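Local coordinates for protein cytochrome c, mono-and diheme variant (Methylophaga aminisulfidivorans MP, PDB 7C90) that probably shuttles electrons through a covalently bound heme c, as a cytochrome cL belonging to a bacterial methanol oxidation system, at residues A[47-53]-A[136-141]; A[79-85]-A[146-151]; A[103-109]-A[155-161]. All blocks are in the same frame, centred on the assembly; numbering follows the deposited sequence.

Contact 1. Residues A[47-53]-A[136-141]; sequences LSFGKKG and YNNLTK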
loop_
_atom_site.group_PDB
_atom_site.type_symbol
_atom_site.label_atom_id
_atom_site.label_comp_id
_atom_site.label_asym_id
_atom_site.label_seq_id
_atom_site.Cartn_x
_atom_site.Cartn_y
_atom_site.Cartn_z
ATOM N N LEU A 47 -5.343 2.805 -27.525
ATOM C CA LEU A 47 -3.877 2.607 -27.459
ATOM C C LEU A 47 -3.128 3.815 -28.032
ATOM O O LEU A 47 -1.915 3.909 -27.777
ATOM C CB LEU A 47 -3.552 1.299 -28.185
ATOM C CG LEU A 47 -4.037 0.046 -27.460
ATOM C CD1 LEU A 47 -3.423 -1.204 -28.059
ATOM C CD2 LEU A 47 -3.704 0.096 -25.991
ATOM N N SER A 48 -3.808 4.715 -28.744
ATOM C CA SER A 48 -3.198 5.961 -29.280
ATOM C C SER A 48 -2.973 6.975 -28.149
ATOM O O SER A 48 -2.326 8.010 -28.406
ATOM C CB SER A 48 -4.031 6.552 -30.375
ATOM O OG SER A 48 -5.250 7.011 -29.835
ATOM N N PHE A 49 -3.514 6.723 -26.953
ATOM C CA PHE A 49 -3.307 7.577 -25.759
ATOM C C PHE A 49 -1.900 7.352 -25.220
ATOM O O PHE A 49 -1.341 6.241 -25.391
ATOM C CB PHE A 49 -4.327 7.289 -24.653
ATOM C CG PHE A 49 -5.450 8.291 -24.589
ATOM C CD1 PHE A 49 -6.596 8.112 -25.342
ATOM C CD2 PHE A 49 -5.342 9.426 -23.798
ATOM C CE1 PHE A 49 -7.622 9.045 -25.295
ATOM C CE2 PHE A 49 -6.364 10.360 -23.753
ATOM C CZ PHE A 49 -7.502 10.169 -24.507
ATOM N N GLY A 50 -1.351 8.387 -24.598
ATOM C CA GLY A 50 -0.175 8.266 -23.732
ATOM C C GLY A 50 1.106 8.631 -24.446
ATOM O O GLY A 50 1.035 9.159 -25.561
ATOM N N LYS A 51 2.234 8.330 -23.798
ATOM C CA LYS A 51 3.617 8.638 -24.236
ATOM C C LYS A 51 3.914 7.908 -25.558
ATOM O O LYS A 51 3.868 6.658 -25.603
ATOM C CB LYS A 51 4.590 8.267 -23.110
ATOM C CG LYS A 51 5.991 8.830 -23.274
ATOM C CD LYS A 51 6.987 8.405 -22.216
ATOM C CE LYS A 51 8.401 8.779 -22.614
ATOM N NZ LYS A 51 9.423 7.841 -22.083
ATOM N N LYS A 52 4.207 8.676 -26.606
ATOM C CA LYS A 52 4.623 8.164 -27.936
ATOM C C LYS A 52 6.138 7.919 -27.906
ATOM O O LYS A 52 6.864 8.795 -27.410
ATOM C CB LYS A 52 4.196 9.154 -29.024
ATOM C CG LYS A 52 2.752 9.632 -28.918
ATOM C CD LYS A 52 2.052 9.835 -30.256
ATOM C CE LYS A 52 0.540 9.781 -30.159
ATOM N NZ LYS A 52 0.050 8.406 -29.897
ATOM N N GLY A 53 6.574 6.735 -28.344
ATOM C CA GLY A 53 7.972 6.444 -28.712
ATOM C C GLY A 53 8.076 6.215 -30.209
ATOM O O GLY A 53 7.059 6.443 -30.902
ATOM N N TYR A 136 0.063 4.427 -19.117
ATOM C CA TYR A 136 0.064 4.943 -20.506
ATOM C C TYR A 136 0.779 6.294 -20.623
ATOM O O TYR A 136 1.350 6.536 -21.645
ATOM C CB TYR A 136 -1.333 4.904 -21.129
ATOM C CG TYR A 136 -2.362 5.842 -20.560
ATOM C CD1 TYR A 136 -2.469 7.133 -21.022
ATOM C CD2 TYR A 136 -3.241 5.442 -19.578
ATOM C CE1 TYR A 136 -3.409 8.008 -20.518
ATOM C CE2 TYR A 136 -4.194 6.297 -19.063
ATOM C CZ TYR A 136 -4.274 7.587 -19.540
ATOM O OH TYR A 136 -5.197 8.456 -19.057
ATOM N N ASN A 137 0.774 7.120 -19.584
ATOM C CA ASN A 137 1.420 8.461 -19.671
ATOM C C ASN A 137 2.872 8.405 -19.194
ATOM O O ASN A 137 3.605 9.360 -19.479
ATOM C CB ASN A 137 0.589 9.530 -18.962
ATOM C CG ASN A 137 -0.454 10.092 -19.894
ATOM O OD1 ASN A 137 -0.254 10.093 -21.099
ATOM N ND2 ASN A 137 -1.577 10.530 -19.357
ATOM N N ASN A 138 3.275 7.344 -18.504
ATOM C CA ASN A 138 4.592 7.218 -17.838
ATOM C C ASN A 138 5.588 6.482 -18.745
ATOM O O ASN A 138 6.796 6.743 -18.596
ATOM C CB ASN A 138 4.477 6.464 -16.517
ATOM C CG ASN A 138 3.656 7.189 -15.480
ATOM O OD1 ASN A 138 3.434 8.395 -15.600
ATOM N ND2 ASN A 138 3.232 6.460 -14.461
ATOM N N LEU A 139 5.101 5.546 -19.572
ATOM C CA LEU A 139 5.905 4.576 -20.353
ATOM C C LEU A 139 5.365 4.495 -21.776
ATOM O O LEU A 139 4.147 4.529 -21.921
ATOM C CB LEU A 139 5.792 3.197 -19.710
ATOM C CG LEU A 139 6.252 3.077 -18.264
ATOM C CD1 LEU A 139 6.016 1.683 -17.764
ATOM C CD2 LEU A 139 7.711 3.458 -18.115
ATOM N N THR A 140 6.242 4.394 -22.780
ATOM C CA THR A 140 5.851 4.040 -24.166
ATOM C C THR A 140 5.383 2.580 -24.198
ATOM O O THR A 140 5.735 1.762 -23.267
ATOM C CB THR A 140 6.972 4.253 -25.198
ATOM O OG1 THR A 140 7.950 3.227 -24.984
ATOM C CG2 THR A 140 7.605 5.628 -25.120
ATOM N N LYS A 141 4.635 2.239 -25.238
ATOM C CA LYS A 141 4.179 0.850 -25.484
ATOM C C LYS A 141 5.402 -0.062 -25.625
ATOM O O LYS A 141 5.388 -1.138 -25.032
ATOM C CB LYS A 141 3.264 0.819 -26.698
ATOM C CG LYS A 141 1.887 1.408 -26.428
ATOM C CD LYS A 141 0.891 1.065 -27.510
ATOM C CE LYS A 141 0.940 2.045 -28.660
ATOM N NZ LYS A 141 0.441 3.379 -28.234
HETATM O O HOH W 1 0.903 4.951 -25.707
HETATM O O HOH W 2 3.805 4.269 -27.249
HETATM O O HOH W 3 9.734 6.450 -19.925
#
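Lys51 and Tyr136 join two loops of the cytochrome c fold: segment 47-53 precedes helix 57-65, while segment 136-141 carries Leu139 of the heme pocket and leads into helix 141-153. The backbone tie is Lys51 N to Tyr136 O, 2.9 Å long with an N-H...O angle of 156°. From there, CG anti to the backbone N (chi1 -166°), the Lys51 side chain runs along the second loop. Its CB faces the carbonyl oxygens of Asn137 and Leu139, CG and CE pass the methyl CG2 of Thr140, and CD lies 4.0 Å from Asn138 O. NZ ends on a water 2.6 Å away that also donates to Asn138 O. Thr140 CG2 also touches the backbone of Gly53 at N and CA, and the residue N-caps the helix. Lys141 folds back at chi3 and chi4, bringing NZ onto Leu47 O at a doubtfully short 2.5 Å; a second water, close to Phe49 O, accepts from the same NZ. Truncating Lys141 to an alanine removes NZ and would probably leave Leu47 O and that water without their ammonium donor. Gly50 CA sits in plane at the edge of the Tyr136 ring, 3.7 Å from CD1.

Contact 2. Residues A[79-85]-A[146-151]; sequences AGESLFM and HIMAWV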
loop_
_atom_site.group_PDB
_atom_site.type_symbol
_atom_site.label_atom_id
_atom_site.label_comp_id
_atom_site.label_asym_id
_atom_site.label_seq_id
_atom_site.Cartn_x
_atom_site.Cartn_y
_atom_site.Cartn_z
ATOM N N ALA A 79 17.143 -4.527 -20.779
ATOM C CA ALA A 79 16.552 -3.166 -20.777
ATOM C C ALA A 79 15.228 -3.148 -19.976
ATOM O O ALA A 79 14.990 -2.172 -19.240
ATOM C CB ALA A 79 16.393 -2.687 -22.202
ATOM N N GLY A 80 14.426 -4.218 -20.040
ATOM C CA GLY A 80 13.178 -4.347 -19.258
ATOM C C GLY A 80 13.460 -4.410 -17.762
ATOM O O GLY A 80 12.652 -3.905 -16.985
ATOM N N GLU A 81 14.561 -5.030 -17.347
ATOM C CA GLU A 81 14.917 -5.161 -15.914
ATOM C C GLU A 81 15.083 -3.758 -15.342
ATOM O O GLU A 81 14.514 -3.490 -14.302
ATOM C CB GLU A 81 16.224 -5.918 -15.715
ATOM C CG GLU A 81 16.523 -6.242 -14.270
ATOM C CD GLU A 81 17.992 -6.062 -13.937
ATOM O OE1 GLU A 81 18.805 -6.904 -14.404
ATOM O OE2 GLU A 81 18.321 -5.047 -13.264
ATOM N N SER A 82 15.827 -2.913 -16.043
ATOM C CA SER A 82 16.163 -1.535 -15.616
ATOM C C SER A 82 14.878 -0.682 -15.582
ATOM O O SER A 82 14.738 0.112 -14.654
ATOM C CB SER A 82 17.252 -0.978 -16.499
ATOM O OG SER A 82 17.249 0.435 -16.459
ATOM N N LEU A 83 13.934 -0.884 -16.510
ATOM C CA LEU A 83 12.666 -0.092 -16.591
ATOM C C LEU A 83 11.709 -0.515 -15.470
ATOM O O LEU A 83 11.032 0.366 -14.890
ATOM C CB LEU A 83 12.016 -0.277 -17.961
ATOM C CG LEU A 83 12.788 0.362 -19.114
ATOM C CD1 LEU A 83 12.361 -0.226 -20.445
ATOM C CD2 LEU A 83 12.611 1.869 -19.121
ATOM N N PHE A 84 11.669 -1.807 -15.162
ATOM C CA PHE A 84 10.905 -2.368 -14.025
ATOM C C PHE A 84 11.411 -1.785 -12.697
ATOM O O PHE A 84 10.581 -1.413 -11.877
ATOM C CB PHE A 84 11.011 -3.884 -13.989
ATOM C CG PHE A 84 10.253 -4.515 -12.864
ATOM C CD1 PHE A 84 10.831 -4.647 -11.619
ATOM C CD2 PHE A 84 8.971 -4.972 -13.054
ATOM C CE1 PHE A 84 10.140 -5.252 -10.586
ATOM C CE2 PHE A 84 8.275 -5.564 -12.013
ATOM C CZ PHE A 84 8.869 -5.718 -10.786
ATOM N N MET A 85 12.728 -1.703 -12.489
ATOM C CA MET A 85 13.288 -1.131 -11.230
ATOM C C MET A 85 12.788 0.305 -11.082
ATOM O O MET A 85 12.344 0.651 -9.992
ATOM C CB MET A 85 14.817 -1.152 -11.177
ATOM C CG MET A 85 15.392 -2.520 -11.353
ATOM S SD MET A 85 14.693 -3.743 -10.232
ATOM C CE MET A 85 14.330 -5.121 -11.323
ATOM N N HIS A 146 9.063 -4.282 -23.096
ATOM C CA HIS A 146 10.381 -4.581 -22.470
ATOM C C HIS A 146 10.173 -5.069 -21.037
ATOM O O HIS A 146 10.718 -6.136 -20.641
ATOM C CB HIS A 146 11.275 -3.345 -22.529
ATOM C CG HIS A 146 11.946 -3.181 -23.845
ATOM N ND1 HIS A 146 11.434 -2.433 -24.851
ATOM C CD2 HIS A 146 13.103 -3.687 -24.308
ATOM C CE1 HIS A 146 12.269 -2.431 -25.873
ATOM N NE2 HIS A 146 13.297 -3.213 -25.571
ATOM N N ILE A 147 9.391 -4.317 -20.269
ATOM C CA ILE A 147 9.126 -4.658 -18.841
ATOM C C ILE A 147 8.442 -6.010 -18.808
ATOM O O ILE A 147 8.739 -6.811 -17.920
ATOM C CB ILE A 147 8.294 -3.554 -18.152
ATOM C CG1 ILE A 147 9.104 -2.258 -18.020
ATOM C CG2 ILE A 147 7.770 -4.048 -16.810
ATOM C CD1 ILE A 147 8.321 -1.088 -17.443
ATOM N N MET A 148 7.474 -6.217 -19.696
ATOM C CA MET A 148 6.732 -7.503 -19.748
ATOM C C MET A 148 7.695 -8.662 -20.043
ATOM O O MET A 148 7.618 -9.683 -19.316
ATOM C CB MET A 148 5.623 -7.463 -20.782
ATOM C CG MET A 148 4.434 -6.658 -20.280
ATOM S SD MET A 148 3.318 -6.222 -21.638
ATOM C CE MET A 148 2.891 -7.809 -22.329
ATOM N N ALA A 149 8.577 -8.540 -21.030
ATOM C CA ALA A 149 9.552 -9.632 -21.315
ATOM C C ALA A 149 10.348 -9.940 -20.038
ATOM O O ALA A 149 10.487 -11.128 -19.695
ATOM C CB ALA A 149 10.470 -9.282 -22.458
ATOM N N TRP A 150 10.799 -8.922 -19.303
ATOM C CA TRP A 150 11.608 -9.140 -18.067
ATOM C C TRP A 150 10.758 -9.851 -17.018
ATOM O O TRP A 150 11.255 -10.766 -16.368
ATOM C CB TRP A 150 12.232 -7.827 -17.542
ATOM C CG TRP A 150 13.034 -8.105 -16.318
ATOM C CD1 TRP A 150 14.302 -8.604 -16.255
ATOM C CD2 TRP A 150 12.547 -8.063 -14.971
ATOM N NE1 TRP A 150 14.648 -8.830 -14.957
ATOM C CE2 TRP A 150 13.593 -8.531 -14.147
ATOM C CE3 TRP A 150 11.328 -7.692 -14.390
ATOM C CZ2 TRP A 150 13.471 -8.602 -12.760
ATOM C CZ3 TRP A 150 11.199 -7.796 -13.023
ATOM C CH2 TRP A 150 12.258 -8.233 -12.218
ATOM N N VAL A 151 9.504 -9.437 -16.821
ATOM C CA VAL A 151 8.599 -10.060 -15.821
ATOM C C VAL A 151 8.439 -11.546 -16.169
ATOM O O VAL A 151 8.423 -12.393 -15.210
ATOM C CB VAL A 151 7.245 -9.316 -15.729
ATOM C CG1 VAL A 151 6.231 -10.088 -14.911
ATOM C CG2 VAL A 151 7.390 -7.905 -15.147
#
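The crossing of the two principal helices of the cytochrome c fold is made here, Gly80 of helix 74-87 lying against His146, Ile147 and Trp150 of helix 141-153. Their axes approach to 7.3 Å and cross at -100°. Gly80 is the point of closest backbone approach: its CA makes a CA-H...O contact with His146 O at 3.3 Å, and a CB there would run into that same oxygen. Trp150 is the knob, set among Gly80, Glu81, Phe84 and Met85. Its chi1 of -180° turns CG away from the backbone N and carries the indole across helix 74-87. One face of the indole receives Glu81, whose CA stands 3.6 Å from the centroid of the five-membered ring, and Glu81 CB and CG continue along CD1 and NE1. At the far end, CZ3 is planted over the centre of the Phe84 ring, 3.3 Å above its plane, the two ring planes inclined at 42°. Met85 CE closes on CH2 and CZ2. On the other side of Gly80, Leu83 CB meets Ile147 CG1 at 3.5 Å and Leu83 CD1 touches His146 CB. Round the Phe84 ring, Ile147 CG2 comes to the edge and Val151 CG2 packs on CD2. Phe84 also neighbours Cys88 and the iron ligand His92, and Ile147 touches the heme. No hydrogen bond crosses between the segments, and His146 ND1 is bonded within its own helix to Asp142 O; the crossing therefore rests on shape, on aromatic and CH-pi contacts, and on the absence of a side chain at Gly80.

Contact 3. Residues A[103-109]-A[155-161]; sequences ALGDDYY and YWGSADK. With NA (sodium ion), chain K; NA (sodium ion), chain L; HEC (heme c), chain E.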
loop_
_atom_site.group_PDB
_atom_site.type_symbol
_atom_site.label_atom_id
_atom_site.label_comp_id
_atom_site.label_asym_id
_atom_site.label_seq_id
_atom_site.Cartn_x
_atom_site.Cartn_y
_atom_site.Cartn_z
ATOM N N ALA A 103 3.215 -10.280 -5.952
ATOM C CA ALA A 103 4.298 -10.974 -6.668
ATOM C C ALA A 103 3.862 -11.057 -8.136
ATOM O O ALA A 103 2.651 -11.299 -8.379
ATOM C CB ALA A 103 4.537 -12.337 -6.046
ATOM N N LEU A 104 4.779 -10.799 -9.064
ATOM C CA LEU A 104 4.523 -10.907 -10.528
ATOM C C LEU A 104 5.227 -12.126 -11.136
ATOM O O LEU A 104 5.039 -12.326 -12.322
ATOM C CB LEU A 104 5.004 -9.624 -11.194
ATOM C CG LEU A 104 4.333 -8.361 -10.668
ATOM C CD1 LEU A 104 4.821 -7.142 -11.446
ATOM C CD2 LEU A 104 2.826 -8.496 -10.759
ATOM N N GLY A 105 5.990 -12.904 -10.349
ATOM C CA GLY A 105 6.857 -14.003 -10.827
ATOM C C GLY A 105 6.251 -15.381 -10.598
ATOM O O GLY A 105 6.855 -16.383 -11.015
ATOM N N ASP A 106 5.081 -15.435 -9.981
ATOM C CA ASP A 106 4.416 -16.665 -9.489
ATOM C C ASP A 106 3.278 -17.052 -10.432
ATOM O O ASP A 106 2.998 -16.263 -11.358
ATOM C CB ASP A 106 3.928 -16.432 -8.064
ATOM C CG ASP A 106 2.858 -15.363 -7.933
ATOM O OD1 ASP A 106 2.738 -14.480 -8.863
ATOM O OD2 ASP A 106 2.167 -15.390 -6.889
ATOM N N ASP A 107 2.671 -18.228 -10.244
ATOM C CA ASP A 107 1.505 -18.654 -11.062
ATOM C C ASP A 107 0.202 -18.325 -10.335
ATOM O O ASP A 107 -0.835 -18.777 -10.805
ATOM C CB ASP A 107 1.546 -20.135 -11.450
ATOM C CG ASP A 107 1.893 -21.089 -10.318
ATOM O OD1 ASP A 107 1.837 -20.658 -9.144
ATOM O OD2 ASP A 107 2.247 -22.243 -10.628
ATOM N N TYR A 108 0.246 -17.545 -9.252
ATOM C CA TYR A 108 -0.969 -16.972 -8.622
ATOM C C TYR A 108 -1.242 -15.592 -9.221
ATOM O O TYR A 108 -0.302 -14.813 -9.408
ATOM C CB TYR A 108 -0.793 -16.918 -7.107
ATOM C CG TYR A 108 -0.566 -18.268 -6.476
ATOM C CD1 TYR A 108 -1.607 -19.165 -6.322
ATOM C CD2 TYR A 108 0.695 -18.643 -6.055
ATOM C CE1 TYR A 108 -1.406 -20.394 -5.723
ATOM C CE2 TYR A 108 0.920 -19.879 -5.471
ATOM C CZ TYR A 108 -0.140 -20.746 -5.288
ATOM O OH TYR A 108 0.077 -21.946 -4.686
ATOM N N TYR A 109 -2.493 -15.316 -9.538
ATOM C CA TYR A 109 -2.951 -14.077 -10.225
ATOM C C TYR A 109 -4.161 -13.488 -9.478
ATOM O O TYR A 109 -5.104 -14.208 -9.103
ATOM C CB TYR A 109 -3.280 -14.367 -11.701
ATOM C CG TYR A 109 -2.087 -14.777 -12.529
ATOM C CD1 TYR A 109 -1.254 -13.821 -13.089
ATOM C CD2 TYR A 109 -1.736 -16.120 -12.688
ATOM C CE1 TYR A 109 -0.126 -14.170 -13.811
ATOM C CE2 TYR A 109 -0.602 -16.492 -13.402
ATOM C CZ TYR A 109 0.195 -15.513 -13.986
ATOM O OH TYR A 109 1.333 -15.834 -14.682
ATOM N N TYR A 155 10.007 -15.558 -14.045
ATOM C CA TYR A 155 8.917 -16.477 -13.623
ATOM C C TYR A 155 9.488 -17.739 -12.987
ATOM O O TYR A 155 10.385 -18.348 -13.606
ATOM C CB TYR A 155 8.129 -16.932 -14.846
ATOM C CG TYR A 155 6.906 -17.767 -14.600
ATOM C CD1 TYR A 155 5.777 -17.251 -13.975
ATOM C CD2 TYR A 155 6.830 -19.049 -15.114
ATOM C CE1 TYR A 155 4.639 -18.022 -13.799
ATOM C CE2 TYR A 155 5.691 -19.819 -14.970
ATOM C CZ TYR A 155 4.580 -19.296 -14.346
ATOM O OH TYR A 155 3.454 -20.064 -14.250
ATOM N N TRP A 156 8.898 -18.149 -11.863
ATOM C CA TRP A 156 9.306 -19.310 -11.027
ATOM C C TRP A 156 8.100 -20.213 -10.806
ATOM O O TRP A 156 8.186 -21.084 -9.959
ATOM C CB TRP A 156 9.927 -18.849 -9.690
ATOM C CG TRP A 156 9.021 -18.057 -8.798
ATOM C CD1 TRP A 156 7.970 -18.521 -8.064
ATOM C CD2 TRP A 156 9.063 -16.638 -8.581
ATOM N NE1 TRP A 156 7.365 -17.491 -7.396
ATOM C CE2 TRP A 156 8.015 -16.324 -7.697
ATOM C CE3 TRP A 156 9.868 -15.607 -9.063
ATOM C CZ2 TRP A 156 7.770 -15.021 -7.268
ATOM C CZ3 TRP A 156 9.617 -14.318 -8.657
ATOM C CH2 TRP A 156 8.582 -14.035 -7.768
ATOM N N GLY A 157 6.985 -19.958 -11.493
ATOM C CA GLY A 157 5.786 -20.801 -11.411
ATOM C C GLY A 157 5.872 -22.000 -12.353
ATOM O O GLY A 157 6.943 -22.251 -12.916
ATOM N N SER A 158 4.770 -22.707 -12.516
ATOM C CA SER A 158 4.676 -23.951 -13.314
ATOM C C SER A 158 4.515 -23.599 -14.798
ATOM O O SER A 158 3.870 -22.579 -15.105
ATOM C CB SER A 158 3.543 -24.801 -12.823
ATOM O OG SER A 158 2.308 -24.288 -13.299
ATOM N N ALA A 159 5.076 -24.420 -15.682
ATOM C CA ALA A 159 4.988 -24.258 -17.152
ATOM C C ALA A 159 3.529 -24.397 -17.589
ATOM O O ALA A 159 3.143 -23.781 -18.589
ATOM C CB ALA A 159 5.850 -25.290 -17.836
ATOM N N ASP A 160 2.763 -25.209 -16.872
ATOM C CA ASP A 160 1.372 -25.564 -17.246
ATOM C C ASP A 160 0.496 -24.308 -17.184
ATOM O O ASP A 160 -0.513 -24.265 -17.882
ATOM C CB ASP A 160 0.842 -26.692 -16.353
ATOM C CG ASP A 160 1.885 -27.758 -16.044
ATOM O OD1 ASP A 160 2.787 -27.481 -15.211
ATOM O OD2 ASP A 160 1.808 -28.849 -16.654
ATOM N N LYS A 161 0.833 -23.334 -16.339
ATOM C CA LYS A 161 -0.039 -22.147 -16.122
ATOM C C LYS A 161 0.513 -20.956 -16.921
ATOM O O LYS A 161 -0.161 -19.931 -16.898
ATOM C CB LYS A 161 -0.193 -21.834 -14.630
ATOM C CG LYS A 161 -0.778 -22.964 -13.789
ATOM C CD LYS A 161 -1.412 -22.515 -12.478
ATOM C CE LYS A 161 -1.049 -23.385 -11.288
ATOM N NZ LYS A 161 -1.295 -22.700 -9.994
HETATM NA NA NA K . 1.374 -14.279 -11.249
HETATM NA NA NA L . 0.528 -13.170 -7.635
HETATM FE FE HEC E . 1.265 -2.955 -10.139
HETATM C CHA HEC E . -1.399 -5.062 -9.571
HETATM C CHB HEC E . 2.231 -4.845 -12.744
HETATM C CHC HEC E . 3.570 -0.546 -10.957
HETATM C CHD HEC E . 0.721 -1.461 -7.124
HETATM N NA HEC E . 0.487 -4.634 -11.014
HETATM C C1A HEC E . -0.540 -5.383 -10.668
HETATM C C2A HEC E . -0.806 -6.545 -11.542
HETATM C C3A HEC E . 0.261 -6.454 -12.523
HETATM C C4A HEC E . 1.034 -5.283 -12.048
HETATM C CMA HEC E . 0.630 -7.340 -13.660
HETATM C CAA HEC E . -1.904 -7.539 -11.472
HETATM C CBA HEC E . -1.213 -8.795 -10.969
HETATM C CGA HEC E . -2.138 -9.966 -10.943
HETATM O O1A HEC E . -3.141 -9.965 -11.680
HETATM O O2A HEC E . -1.882 -10.864 -10.099
HETATM N NB HEC E . 2.661 -2.753 -11.616
HETATM C C1B HEC E . 2.966 -3.626 -12.536
HETATM C C2B HEC E . 4.087 -3.245 -13.420
HETATM C C3B HEC E . 4.462 -1.934 -12.899
HETATM C C4B HEC E . 3.522 -1.737 -11.805
HETATM C CMB HEC E . 4.670 -4.037 -14.556
HETATM C CAB HEC E . 5.571 -1.013 -13.415
HETATM C CBB HEC E . 5.238 -0.454 -14.753
HETATM N NC HEC E . 2.012 -1.310 -9.199
HETATM C C1C HEC E . 2.894 -0.437 -9.705
HETATM C C2C HEC E . 3.254 0.686 -8.821
HETATM C C3C HEC E . 2.387 0.401 -7.671
HETATM C C4C HEC E . 1.683 -0.830 -7.995
HETATM C CMC HEC E . 4.234 1.762 -9.136
HETATM C CAC HEC E . 2.427 1.223 -6.408
HETATM C CBC HEC E . 2.202 2.693 -6.625
HETATM N ND HEC E . -0.089 -3.247 -8.604
HETATM C C1D HEC E . -0.161 -2.574 -7.470
HETATM C C2D HEC E . -1.255 -2.953 -6.598
HETATM C C3D HEC E . -1.908 -4.023 -7.314
HETATM C C4D HEC E . -1.108 -4.081 -8.539
HETATM C CMD HEC E . -1.603 -2.336 -5.298
HETATM C CAD HEC E . -3.137 -4.760 -6.974
HETATM C CBD HEC E . -4.224 -4.019 -7.769
HETATM C CGD HEC E . -5.505 -4.787 -8.043
HETATM O O1D HEC E . -5.747 -5.821 -7.396
HETATM O O2D HEC E . -6.337 -4.357 -8.889
HETATM O O HOH W 4 2.977 -13.539 -13.177
HETATM O O HOH W 5 -0.051 -22.780 -7.625
HETATM O O HOH W 6 1.442 -18.302 -14.928
HETATM O O HOH W 7 0.550 -11.896 -10.236
HETATM O O HOH W 8 -0.118 -13.522 -4.973
HETATM O O HOH W 9 -1.665 -12.097 -7.190
#
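Gly105 and Trp156 provide the main backbone tie: Trp156 N donates to Gly105 O at 2.8 Å, almost straight at 169°. Further along, Asp107 OD2 takes the backbone N-H of Ser158 at 3.2 Å, from above the carboxylate plane, and a weak bond from Ser158 OG. Tyr155 OH donates within its own loop to Ser158 O and receives a water that also bonds Tyr109 OH. Charge plays a looser part, for Asp107 OD2 and Lys161 NZ form a long salt bridge of 3.6 Å, supplemented by a water between NZ and Asp107 OD1. Ring packing involves Trp156 and Tyr155. The indole of Trp156, with CG wedged between the backbone N and the carbonyl carbon (chi1 62°), lies flat against the peptide following Gly105: Gly105 CA stands 3.6 Å from the centroid of the six-membered ring, Gly105 O 3.3 Å above the indole plane over its centre, and Asp106 N over the same face. Trp156 NE1 is buried without a polar partner in the model. The Tyr155 ring presents its edge to Asp106 O. Metal binding engages loop 103-109 itself. Asp106 OD1 and Tyr108 O each bind both sodium ions; Asp106 O and two waters complete one site, whose ion lies 3.0 Å above the Tyr109 ring plane, offset toward the ring's rim, and Ala103 O and Asp106 OD2 contribute to the other. A water shared by the two ions donates to heme O2A at 2.6 Å. The whole is a loop-built cation site at a heme propionate, backed by the chain that follows helix 141-153.

The first segments, 47-53, 79-85 and 103-109, come in order along the chain, followed in the same order by their partners 136-141, 146-151 and 155-161, so the pairings interlock. Helix 141-153 connects the second set: contact 1 lies at its start, contact 2 along it, contact 3 beyond its end. Contact 2 is central, its centre 16 Å from that of contact 1 and 17 Å from that of contact 3, which lie 27 Å apart on opposite sides of the chain's centre. Leu139 packs on Ile147, and Leu104 on Phe84 and Val151; contact 2 thus bridges the other two, which do not touch, and each contact holds a heme-pocket residue. Contacts 1 and 2 also meet the second subunit.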